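Local coordinates for sesquisabinene B synthase 2 (Santalum album, PDB 6A2C), which probably cyclises farnesyl diphosphate to the sesquiterpene sesquisabinene B, with magnesium ions holding the diphosphate, at residues 276-281 with 312-317; 382-387 with 419-424; 456-461 with 475-480. All blocks are in the same frame, centred on the assembly; numbering follows the deposited sequence.

All three contacts lie in the metal-binding domain of the terpene synthase, and each touches the bound farnesyl diphosphate from a different part of the fold. Interaction 1 is only partly buried and sets a loop against helix 299-321, by apolar packing and a water bridge. On the metal side of that helix, D316 binds two magnesium ions. Interaction 2 is fully buried and joins two antiparallel helices through one amide-to-amide bond. Interaction 3 is also buried, but its chemistry is ionic and faces the diphosphate. Interactions 1 and 2 touch through I312, I315, W384, Q387 and L422. Interactions 2 and 3 meet where F419 packs on C456. Interactions 1 and 3 do not touch each other.

Interaction 1 (276-281 with 312-317); sequences PFARNG and ITTIDD. With MG (magnesium ion), chain D; MG (magnesium ion), chain E; FPP (farnesyl diphosphate), chain C.
A278 and F277 set the loop 276-281 against one side of helix 299-321. The methyl of A278 is wedged between two side chains. Its CB lies 3.6 Å from T314 OG1 and also 3.6 Å from D317 OD2. T314 OG1 is itself hydrogen-bonded to A310 O, one turn back. The F277 ring takes the methyl of T314 at its edge, with CE1 3.9 Å from T314 CG2. The first torsion of F277 puts the ring between its own backbone N and carbonyl carbon (chi1 42°), and from there it reaches the helix. F277 and D317 run antiparallel alongside one another, with F277 CD1 4.1 Å from D317 CB, and the ring stands nearly upright to the carboxylate, at 89°.

The G281 end is looser. Here the two segments are joined through a water, which donates to G281 O and, at 2.6 Å, to T313 OG1. This hydroxyl also bonds to G309 O. A type II beta turn from A278 to G281 bends the loop into helix 281-292, and the exposed R279 turns from the helix and pairs with E546.

D316 works on another side of the same helix turn. Its OD1 binds one magnesium ion at 2.1 Å and its OD2 a second at 2.2 Å. D320 and E394 also belong to this magnesium site, and diphosphate oxygens and waters fill other ligand positions. D316, D317 and D320 form the DDxxD motif of class I terpene synthases. D317 OD1 accepts a bond from a water held by the second magnesium ion.

Helix 348-372 flanks the contact, touching T314 through P353 and I315 through M357. Helix 377-400 packs on I312 and D316, and the loop leads from helix 239-270 into helix 281-292.

Interaction 2 (382-387 with 419-424); sequences KVWSDQ and FPNLLV. With FPP (farnesyl diphosphate), chain C.
N421 ND2 donates to Q387 OE1 at 2.8 Å, the one hydrogen bond between segments 382-387 and 419-424. The bond is fairly straight, with an N-H...O angle of 162°. It leaves in the amide plane of N421 and meets the Q387 carbonyl almost end-on. The two amides are nearly perpendicular. Q387 reaches across with an extended chain, and its NE2 has a weak bond to Y391 OH.

The same ND2 sits over the centre of one face of the W384 indole, 3.3 Å from CE2. The amide plane is nearly perpendicular to the ring, and its nitrogen points at the face. CG of N421 lies opposite its backbone N (chi1 -174°), which carries the amide across to helix 377-400.

Both helices belong to the alpha-helical class I terpene synthase fold, and helix 419-430 lines the substrate pocket. They run antiparallel here, at 169°, with their axes 9.1 Å apart. On the far side of helix 419-430, L422 CD1 touches farnesyl C12 at 3.6 Å, and F419 also packs on the prenyl chain.

V383 fills the other end of the contact. Its CG2 lies 3.4 Å from N421 OD1, and its CG1 packs 3.9 Å from V424 CG1. Helix 436-443 closes over this end, with N443 touching both valines.

Interaction 3 (456-461 with 475-480); sequences CRIIND and LKSIQC. With MG (magnesium ion), chain F; FPP (farnesyl diphosphate), chain C.
R457 and K476 converge on one oxygen of the diphosphate, O3B. R457 NH1 and K476 NZ each donate to O3B at 3.0 Å, and R457 NH2 donates to O2B at 2.8 Å. The guanidinium meets the phosphate with its edge. The R457 chain is bent at chi2 and chi3, and its guanidinium lies forward along the helix, beside D461. N460 OD1 binds a magnesium ion at 2.4 Å, and the ion also holds O1A and O3B.

D461 positions this shell. Its OD1 takes R457 NH1 in a salt bridge of 3.0 Å, on the syn side and near the guanidinium plane. It also takes a bond from a water on the magnesium ion. Its OD2 is gripped on the anti side by S477 N at 2.9 Å and S477 OG at 2.8 Å, from opposite faces of the carboxylate plane. Y409 OH gives OD2 a further bond. These bonds tie helix 447-462 to the start of helix 477-485, where K476 is the N-cap residue.

N460, which binds the third magnesium ion on the diphosphate, lies in the second metal-binding motif of class I terpene synthases, the NSE/DTE region.

Interaction 1 (276-281 with 312-317)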
loop_
_atom_site.group_PDB
_atom_site.type_symbol
_atom_site.label_atom_id
_atom_site.label_comp_id
_atom_site.label_asym_id
_atom_site.label_seq_id
_atom_site.Cartn_x
_atom_site.Cartn_y
_atom_site.Cartn_z
ATOM N N PRO A 276 19.254 11.403 0.800
ATOM C CA PRO A 276 19.815 12.585 1.451
ATOM C C PRO A 276 19.335 13.910 0.834
ATOM O O PRO A 276 20.114 14.816 0.752
ATOM C CB PRO A 276 21.321 12.346 1.260
ATOM C CG PRO A 276 21.406 11.650 -0.070
ATOM C CD PRO A 276 20.224 10.696 -0.050
ATOM N N PHE A 277 18.074 13.975 0.382
ATOM C CA PHE A 277 17.363 15.196 -0.112
ATOM C C PHE A 277 15.852 15.006 0.097
ATOM O O PHE A 277 15.431 13.900 0.590
ATOM C CB PHE A 277 17.708 15.465 -1.585
ATOM C CG PHE A 277 17.759 14.243 -2.470
ATOM C CD1 PHE A 277 16.599 13.712 -3.021
ATOM C CD2 PHE A 277 18.969 13.651 -2.811
ATOM C CE1 PHE A 277 16.631 12.566 -3.792
ATOM C CE2 PHE A 277 19.004 12.499 -3.591
ATOM C CZ PHE A 277 17.833 11.953 -4.078
ATOM N N ALA A 278 15.048 16.029 -0.186
ATOM C CA ALA A 278 13.557 15.942 -0.170
ATOM C C ALA A 278 13.028 15.626 1.251
ATOM O O ALA A 278 11.949 14.896 1.418
ATOM C CB ALA A 278 13.097 14.924 -1.183
ATOM N N ARG A 279 13.744 16.157 2.251
ATOM C CA ARG A 279 13.270 16.338 3.650
ATOM C C ARG A 279 11.817 16.831 3.633
ATOM O O ARG A 279 11.536 17.832 2.951
ATOM C CB ARG A 279 14.153 17.351 4.383
ATOM C CG ARG A 279 14.121 17.197 5.896
ATOM C CD ARG A 279 15.251 17.952 6.552
ATOM N NE ARG A 279 14.843 19.313 6.848
ATOM C CZ ARG A 279 14.702 19.825 8.071
ATOM N NH1 ARG A 279 14.292 21.077 8.205
ATOM N NH2 ARG A 279 14.977 19.107 9.151
ATOM N N ASN A 280 10.918 16.109 4.287
ATOM C CA ASN A 280 9.498 16.525 4.458
ATOM C C ASN A 280 8.723 16.456 3.135
ATOM O O ASN A 280 7.640 17.049 3.086
ATOM C CB ASN A 280 9.395 17.945 5.033
ATOM C CG ASN A 280 9.772 17.993 6.498
ATOM O OD1 ASN A 280 9.433 17.083 7.243
ATOM N ND2 ASN A 280 10.474 19.029 6.917
ATOM N N GLY A 281 9.223 15.757 2.113
ATOM C CA GLY A 281 8.596 15.720 0.788
ATOM C C GLY A 281 7.188 15.136 0.863
ATOM O O GLY A 281 6.295 15.666 0.205
ATOM N N ILE A 312 7.350 14.488 -7.410
ATOM C CA ILE A 312 7.751 15.726 -8.108
ATOM C C ILE A 312 8.793 16.445 -7.236
ATOM O O ILE A 312 9.817 16.812 -7.775
ATOM C CB ILE A 312 6.552 16.613 -8.457
ATOM C CG1 ILE A 312 5.701 16.019 -9.578
ATOM C CG2 ILE A 312 7.038 17.995 -8.838
ATOM C CD1 ILE A 312 4.326 16.675 -9.666
ATOM N N THR A 313 8.579 16.560 -5.928
ATOM C CA THR A 313 9.534 17.284 -5.051
ATOM C C THR A 313 10.858 16.532 -5.040
ATOM O O THR A 313 11.898 17.178 -5.166
ATOM C CB THR A 313 9.049 17.350 -3.599
ATOM O OG1 THR A 313 7.642 17.544 -3.596
ATOM C CG2 THR A 313 9.718 18.442 -2.798
ATOM N N THR A 314 10.785 15.209 -4.938
ATOM C CA THR A 314 11.998 14.366 -4.863
ATOM C C THR A 314 12.798 14.475 -6.166
ATOM O O THR A 314 13.998 14.700 -6.096
ATOM C CB THR A 314 11.620 12.932 -4.462
ATOM O OG1 THR A 314 10.931 12.950 -3.213
ATOM C CG2 THR A 314 12.804 11.994 -4.395
ATOM N N ILE A 315 12.133 14.347 -7.301
ATOM C CA ILE A 315 12.844 14.336 -8.606
ATOM C C ILE A 315 13.308 15.752 -8.965
ATOM O O ILE A 315 14.359 15.889 -9.551
ATOM C CB ILE A 315 11.989 13.611 -9.660
ATOM C CG1 ILE A 315 11.889 12.125 -9.305
ATOM C CG2 ILE A 315 12.512 13.818 -11.067
ATOM C CD1 ILE A 315 10.762 11.390 -9.968
ATOM N N ASP A 316 12.546 16.760 -8.576
ATOM C CA ASP A 316 13.004 18.156 -8.759
ATOM C C ASP A 316 14.364 18.281 -8.074
ATOM O O ASP A 316 15.268 18.810 -8.688
ATOM C CB ASP A 316 12.006 19.126 -8.151
ATOM C CG ASP A 316 12.401 20.570 -8.322
ATOM O OD1 ASP A 316 12.486 21.016 -9.468
ATOM O OD2 ASP A 316 12.618 21.212 -7.305
ATOM N N ASP A 317 14.477 17.765 -6.856
ATOM C CA ASP A 317 15.759 17.768 -6.110
ATOM C C ASP A 317 16.820 16.957 -6.868
ATOM O O ASP A 317 17.940 17.430 -6.981
ATOM C CB ASP A 317 15.551 17.286 -4.676
ATOM C CG ASP A 317 14.840 18.290 -3.786
ATOM O OD1 ASP A 317 14.601 19.413 -4.235
ATOM O OD2 ASP A 317 14.531 17.936 -2.650
HETATM MG MG MG D . 13.678 22.683 -9.945
HETATM MG MG MG E . 13.951 22.948 -7.447
HETATM C C1 FPP C . 9.082 22.319 -4.857
HETATM O O1 FPP C . 9.973 23.433 -4.706
HETATM C C2 FPP C . 7.740 22.637 -5.451
HETATM C C3 FPP C . 7.286 22.022 -6.539
HETATM C C4 FPP C . 8.082 20.967 -7.256
HETATM C C5 FPP C . 5.978 22.394 -7.182
HETATM C C6 FPP C . 4.974 21.271 -7.314
HETATM C C7 FPP C . 4.176 21.048 -6.067
HETATM C C8 FPP C . 4.408 20.159 -5.113
HETATM C C10 FPP C . 5.588 19.252 -5.092
HETATM C C9 FPP C . 3.451 19.964 -3.986
HETATM C C11 FPP C . 2.500 18.856 -4.303
HETATM C C12 FPP C . 1.171 19.325 -4.805
HETATM C C13 FPP C . 0.027 18.649 -4.854
HETATM C C14 FPP C . -1.222 19.200 -5.478
HETATM C C15 FPP C . -0.135 17.271 -4.285
HETATM P PA FPP C . 10.883 24.104 -5.887
HETATM O O1A FPP C . 10.483 25.534 -5.621
HETATM O O2A FPP C . 12.379 23.704 -6.115
HETATM O O3A FPP C . 10.259 23.818 -7.373
HETATM P PB FPP C . 11.135 24.408 -8.709
HETATM O O1B FPP C . 12.565 23.845 -8.660
HETATM O O2B FPP C . 10.393 23.932 -9.943
HETATM O O3B FPP C . 11.108 25.904 -8.598
HETATM O O HOH W 1 6.656 17.986 -1.256
HETATM O O HOH W 2 14.619 22.055 -5.504
HETATM O O HOH W 3 12.399 23.194 -11.627
HETATM O O HOH W 4 15.008 24.311 -10.488
HETATM O O HOH W 5 14.607 21.236 -11.231
HETATM O O HOH W 6 14.697 24.809 -6.562
#

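Interaction 2 (382-387 with 419-424)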
loop_
_atom_site.group_PDB
_atom_site.type_symbol
_atom_site.label_atom_id
_atom_site.label_comp_id
_atom_site.label_asym_id
_atom_site.label_seq_id
_atom_site.Cartn_x
_atom_site.Cartn_y
_atom_site.Cartn_z
ATOM N N LYS A 382 3.382 9.944 -20.080
ATOM C CA LYS A 382 3.521 11.121 -20.969
ATOM C C LYS A 382 3.760 12.384 -20.135
ATOM O O LYS A 382 4.664 13.148 -20.475
ATOM C CB LYS A 382 2.266 11.277 -21.828
ATOM C CG LYS A 382 2.218 12.512 -22.714
ATOM C CD LYS A 382 3.370 12.649 -23.665
ATOM C CE LYS A 382 3.139 13.809 -24.617
ATOM N NZ LYS A 382 4.340 14.107 -25.417
ATOM N N VAL A 383 2.988 12.597 -19.068
ATOM C CA VAL A 383 3.145 13.859 -18.294
ATOM C C VAL A 383 4.474 13.817 -17.546
ATOM O O VAL A 383 5.092 14.855 -17.445
ATOM C CB VAL A 383 1.966 14.158 -17.361
ATOM C CG1 VAL A 383 0.722 14.447 -18.165
ATOM C CG2 VAL A 383 1.734 13.042 -16.356
ATOM N N TRP A 384 4.974 12.659 -17.149
ATOM C CA TRP A 384 6.337 12.593 -16.538
ATOM C C TRP A 384 7.412 12.913 -17.575
ATOM O O TRP A 384 8.317 13.715 -17.269
ATOM C CB TRP A 384 6.542 11.253 -15.822
ATOM C CG TRP A 384 6.078 11.305 -14.395
ATOM C CD1 TRP A 384 4.910 10.806 -13.879
ATOM C CD2 TRP A 384 6.721 12.002 -13.315
ATOM N NE1 TRP A 384 4.798 11.122 -12.549
ATOM C CE2 TRP A 384 5.917 11.811 -12.164
ATOM C CE3 TRP A 384 7.896 12.753 -13.204
ATOM C CZ2 TRP A 384 6.270 12.321 -10.922
ATOM C CZ3 TRP A 384 8.241 13.247 -11.971
ATOM C CH2 TRP A 384 7.425 13.047 -10.850
ATOM N N SER A 385 7.316 12.334 -18.777
ATOM C CA SER A 385 8.245 12.633 -19.886
ATOM C C SER A 385 8.243 14.139 -20.179
ATOM O O SER A 385 9.340 14.735 -20.219
ATOM C CB SER A 385 7.891 11.834 -21.112
ATOM O OG SER A 385 8.681 12.256 -22.181
ATOM N N ASP A 386 7.069 14.750 -20.312
ATOM C CA ASP A 386 6.944 16.219 -20.550
ATOM C C ASP A 386 7.617 16.954 -19.390
ATOM O O ASP A 386 8.375 17.894 -19.620
ATOM C CB ASP A 386 5.492 16.683 -20.652
ATOM C CG ASP A 386 4.751 16.274 -21.908
ATOM O OD1 ASP A 386 5.405 15.771 -22.825
ATOM O OD2 ASP A 386 3.517 16.436 -21.927
ATOM N N GLN A 387 7.335 16.567 -18.159
ATOM C CA GLN A 387 7.922 17.298 -17.011
ATOM C C GLN A 387 9.457 17.176 -16.970
ATOM O O GLN A 387 10.153 18.195 -16.697
ATOM C CB GLN A 387 7.313 16.801 -15.723
ATOM C CG GLN A 387 7.836 17.590 -14.553
ATOM C CD GLN A 387 6.975 17.441 -13.335
ATOM O OE1 GLN A 387 5.962 16.735 -13.346
ATOM N NE2 GLN A 387 7.360 18.175 -12.301
ATOM N N PHE A 419 2.367 21.173 -12.410
ATOM C CA PHE A 419 0.892 21.242 -12.339
ATOM C C PHE A 419 0.234 20.656 -13.571
ATOM O O PHE A 419 -0.865 20.129 -13.432
ATOM C CB PHE A 419 0.418 22.626 -11.922
ATOM C CG PHE A 419 0.526 22.750 -10.431
ATOM C CD1 PHE A 419 -0.379 22.112 -9.605
ATOM C CD2 PHE A 419 1.651 23.315 -9.859
ATOM C CE1 PHE A 419 -0.199 22.106 -8.226
ATOM C CE2 PHE A 419 1.811 23.354 -8.489
ATOM C CZ PHE A 419 0.874 22.754 -7.665
ATOM N N PRO A 420 0.821 20.711 -14.793
ATOM C CA PRO A 420 0.283 19.904 -15.889
ATOM C C PRO A 420 0.213 18.419 -15.503
ATOM O O PRO A 420 -0.824 17.783 -15.758
ATOM C CB PRO A 420 1.197 20.198 -17.070
ATOM C CG PRO A 420 1.687 21.608 -16.753
ATOM C CD PRO A 420 1.897 21.604 -15.237
ATOM N N ASN A 421 1.247 17.924 -14.851
ATOM C CA ASN A 421 1.325 16.531 -14.340
ATOM C C ASN A 421 0.197 16.326 -13.331
ATOM O O ASN A 421 -0.682 15.412 -13.496
ATOM C CB ASN A 421 2.714 16.271 -13.758
ATOM C CG ASN A 421 2.961 14.837 -13.344
ATOM O OD1 ASN A 421 2.020 14.054 -13.165
ATOM N ND2 ASN A 421 4.239 14.486 -13.193
ATOM N N LEU A 422 0.194 17.125 -12.270
ATOM C CA LEU A 422 -0.818 16.955 -11.201
ATOM C C LEU A 422 -2.229 17.114 -11.775
ATOM O O LEU A 422 -3.118 16.316 -11.379
ATOM C CB LEU A 422 -0.513 17.943 -10.061
ATOM C CG LEU A 422 0.726 17.562 -9.264
ATOM C CD1 LEU A 422 1.234 18.697 -8.377
ATOM C CD2 LEU A 422 0.421 16.337 -8.414
ATOM N N LEU A 423 -2.470 18.111 -12.620
ATOM C CA LEU A 423 -3.857 18.399 -13.082
ATOM C C LEU A 423 -4.325 17.335 -14.075
ATOM O O LEU A 423 -5.499 16.895 -13.954
ATOM C CB LEU A 423 -3.960 19.811 -13.660
ATOM C CG LEU A 423 -3.980 20.929 -12.608
ATOM C CD1 LEU A 423 -3.958 22.269 -13.283
ATOM C CD2 LEU A 423 -5.223 20.819 -11.718
ATOM N N VAL A 424 -3.501 16.988 -15.066
ATOM C CA VAL A 424 -3.894 15.968 -16.073
ATOM C C VAL A 424 -4.160 14.669 -15.329
ATOM O O VAL A 424 -5.139 14.005 -15.638
ATOM C CB VAL A 424 -2.846 15.790 -17.171
ATOM C CG1 VAL A 424 -3.178 14.599 -18.055
ATOM C CG2 VAL A 424 -2.734 17.061 -17.988
HETATM C C1 FPP C . 9.082 22.319 -4.857
HETATM O O1 FPP C . 9.973 23.433 -4.706
HETATM C C2 FPP C . 7.740 22.637 -5.451
HETATM C C3 FPP C . 7.286 22.022 -6.539
HETATM C C4 FPP C . 8.082 20.967 -7.256
HETATM C C5 FPP C . 5.978 22.394 -7.182
HETATM C C6 FPP C . 4.974 21.271 -7.314
HETATM C C7 FPP C . 4.176 21.048 -6.067
HETATM C C8 FPP C . 4.408 20.159 -5.113
HETATM C C10 FPP C . 5.588 19.252 -5.092
HETATM C C9 FPP C . 3.451 19.964 -3.986
HETATM C C11 FPP C . 2.500 18.856 -4.303
HETATM C C12 FPP C . 1.171 19.325 -4.805
HETATM C C13 FPP C . 0.027 18.649 -4.854
HETATM C C14 FPP C . -1.222 19.200 -5.478
HETATM C C15 FPP C . -0.135 17.271 -4.285
HETATM P PA FPP C . 10.883 24.104 -5.887
HETATM O O1A FPP C . 10.483 25.534 -5.621
HETATM O O2A FPP C . 12.379 23.704 -6.115
HETATM O O3A FPP C . 10.259 23.818 -7.373
HETATM P PB FPP C . 11.135 24.408 -8.709
HETATM O O1B FPP C . 12.565 23.845 -8.660
HETATM O O2B FPP C . 10.393 23.932 -9.943
HETATM O O3B FPP C . 11.108 25.904 -8.598
#

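Interaction 3 (456-461 with 475-480)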
loop_
_atom_site.group_PDB
_atom_site.type_symbol
_atom_site.label_atom_id
_atom_site.label_comp_id
_atom_site.label_asym_id
_atom_site.label_seq_id
_atom_site.Cartn_x
_atom_site.Cartn_y
_atom_site.Cartn_z
ATOM N N CYS A 456 0.587 28.942 -10.689
ATOM C CA CYS A 456 1.328 28.139 -9.690
ATOM C C CYS A 456 2.839 28.421 -9.780
ATOM O O CYS A 456 3.517 28.551 -8.720
ATOM C CB CYS A 456 1.014 26.658 -9.866
ATOM S SG CYS A 456 -0.681 26.248 -9.389
ATOM N N ARG A 457 3.376 28.513 -11.014
ATOM C CA ARG A 457 4.810 28.786 -11.252
ATOM C C ARG A 457 5.138 30.186 -10.753
ATOM O O ARG A 457 6.117 30.325 -10.011
ATOM C CB ARG A 457 5.162 28.612 -12.736
ATOM C CG ARG A 457 6.475 29.246 -13.161
ATOM C CD ARG A 457 7.631 28.832 -12.312
ATOM N NE ARG A 457 7.953 27.421 -12.406
ATOM C CZ ARG A 457 8.768 26.760 -11.596
ATOM N NH1 ARG A 457 9.330 27.365 -10.567
ATOM N NH2 ARG A 457 9.023 25.476 -11.822
ATOM N N ILE A 458 4.379 31.192 -11.150
ATOM C CA ILE A 458 4.759 32.592 -10.827
ATOM C C ILE A 458 4.640 32.784 -9.310
ATOM O O ILE A 458 5.487 33.487 -8.700
ATOM C CB ILE A 458 3.868 33.558 -11.591
ATOM C CG1 ILE A 458 4.353 33.711 -13.037
ATOM C CG2 ILE A 458 3.801 34.873 -10.861
ATOM C CD1 ILE A 458 3.437 34.630 -13.824
ATOM N N ILE A 459 3.628 32.170 -8.716
ATOM C CA ILE A 459 3.420 32.293 -7.245
ATOM C C ILE A 459 4.603 31.643 -6.529
ATOM O O ILE A 459 5.115 32.276 -5.583
ATOM C CB ILE A 459 2.061 31.713 -6.824
ATOM C CG1 ILE A 459 0.890 32.542 -7.349
ATOM C CG2 ILE A 459 1.999 31.587 -5.309
ATOM C CD1 ILE A 459 -0.440 31.791 -7.384
ATOM N N ASN A 460 5.034 30.451 -6.951
ATOM C CA ASN A 460 6.235 29.768 -6.419
ATOM C C ASN A 460 7.440 30.715 -6.563
ATOM O O ASN A 460 8.150 30.929 -5.560
ATOM C CB ASN A 460 6.480 28.401 -7.056
ATOM C CG ASN A 460 7.698 27.658 -6.539
ATOM O OD1 ASN A 460 8.794 27.823 -7.064
ATOM N ND2 ASN A 460 7.487 26.690 -5.665
ATOM N N ASP A 461 7.618 31.334 -7.726
ATOM C CA ASP A 461 8.789 32.215 -7.988
ATOM C C ASP A 461 8.767 33.470 -7.105
ATOM O O ASP A 461 9.835 33.948 -6.738
ATOM C CB ASP A 461 8.879 32.545 -9.473
ATOM C CG ASP A 461 9.380 31.392 -10.317
ATOM O OD1 ASP A 461 9.469 30.274 -9.794
ATOM O OD2 ASP A 461 9.672 31.631 -11.483
ATOM N N LEU A 475 17.216 32.039 -13.664
ATOM C CA LEU A 475 16.175 31.090 -14.121
ATOM C C LEU A 475 14.975 31.112 -13.179
ATOM O O LEU A 475 14.442 30.024 -12.921
ATOM C CB LEU A 475 16.776 29.688 -14.209
ATOM C CG LEU A 475 17.821 29.479 -15.299
ATOM C CD1 LEU A 475 17.740 28.049 -15.824
ATOM C CD2 LEU A 475 17.650 30.481 -16.432
ATOM N N LYS A 476 14.512 32.318 -12.824
ATOM C CA LYS A 476 13.240 32.489 -12.082
ATOM C C LYS A 476 12.517 33.692 -12.717
ATOM O O LYS A 476 13.204 34.457 -13.397
ATOM C CB LYS A 476 13.410 32.518 -10.557
ATOM C CG LYS A 476 14.013 31.286 -9.897
ATOM C CD LYS A 476 13.165 30.036 -9.986
ATOM C CE LYS A 476 13.948 28.777 -9.675
ATOM N NZ LYS A 476 13.204 27.543 -10.017
ATOM N N SER A 477 11.220 33.880 -12.468
ATOM C CA SER A 477 10.353 34.894 -13.129
ATOM C C SER A 477 10.945 36.301 -12.948
ATOM O O SER A 477 11.088 36.985 -13.940
ATOM C CB SER A 477 8.932 34.850 -12.614
ATOM O OG SER A 477 8.328 33.605 -12.932
ATOM N N ILE A 478 11.212 36.735 -11.711
ATOM C CA ILE A 478 11.557 38.162 -11.455
ATOM C C ILE A 478 12.841 38.478 -12.233
ATOM O O ILE A 478 12.852 39.471 -12.965
ATOM C CB ILE A 478 11.692 38.461 -9.952
ATOM C CG1 ILE A 478 10.351 38.342 -9.225
ATOM C CG2 ILE A 478 12.295 39.839 -9.748
ATOM C CD1 ILE A 478 10.461 38.271 -7.721
ATOM N N GLN A 479 13.855 37.621 -12.120
ATOM C CA GLN A 479 15.184 37.876 -12.707
ATOM C C GLN A 479 15.074 37.827 -14.229
ATOM O O GLN A 479 15.788 38.617 -14.901
ATOM C CB GLN A 479 16.218 36.892 -12.170
ATOM C CG GLN A 479 17.648 37.250 -12.562
ATOM C CD GLN A 479 18.149 38.566 -12.006
ATOM O OE1 GLN A 479 18.647 39.404 -12.750
ATOM N NE2 GLN A 479 18.046 38.750 -10.693
ATOM N N CYS A 480 14.225 36.945 -14.772
ATOM C CA CYS A 480 14.083 36.809 -16.237
ATOM C C CYS A 480 13.545 38.135 -16.763
ATOM O O CYS A 480 14.038 38.612 -17.778
ATOM C CB CYS A 480 13.178 35.647 -16.648
ATOM S SG CYS A 480 14.030 34.058 -16.600
HETATM MG MG MG F . 10.957 26.915 -6.815
HETATM C C1 FPP C . 9.082 22.319 -4.857
HETATM O O1 FPP C . 9.973 23.433 -4.706
HETATM C C2 FPP C . 7.740 22.637 -5.451
HETATM C C3 FPP C . 7.286 22.022 -6.539
HETATM C C4 FPP C . 8.082 20.967 -7.256
HETATM C C5 FPP C . 5.978 22.394 -7.182
HETATM C C6 FPP C . 4.974 21.271 -7.314
HETATM C C7 FPP C . 4.176 21.048 -6.067
HETATM C C8 FPP C . 4.408 20.159 -5.113
HETATM C C10 FPP C . 5.588 19.252 -5.092
HETATM C C9 FPP C . 3.451 19.964 -3.986
HETATM C C11 FPP C . 2.500 18.856 -4.303
HETATM C C12 FPP C . 1.171 19.325 -4.805
HETATM C C13 FPP C . 0.027 18.649 -4.854
HETATM C C14 FPP C . -1.222 19.200 -5.478
HETATM C C15 FPP C . -0.135 17.271 -4.285
HETATM P PA FPP C . 10.883 24.104 -5.887
HETATM O O1A FPP C . 10.483 25.534 -5.621
HETATM O O2A FPP C . 12.379 23.704 -6.115
HETATM O O3A FPP C . 10.259 23.818 -7.373
HETATM P PB FPP C . 11.135 24.408 -8.709
HETATM O O1B FPP C . 12.565 23.845 -8.660
HETATM O O2B FPP C . 10.393 23.932 -9.943
HETATM O O3B FPP C . 11.108 25.904 -8.598
HETATM O O HOH W 7 11.425 35.017 -9.384
HETATM O O HOH W 8 10.912 28.861 -7.765
HETATM O O HOH W 9 13.090 26.705 -6.610
HETATM O O HOH W 10 10.570 28.350 -5.197
#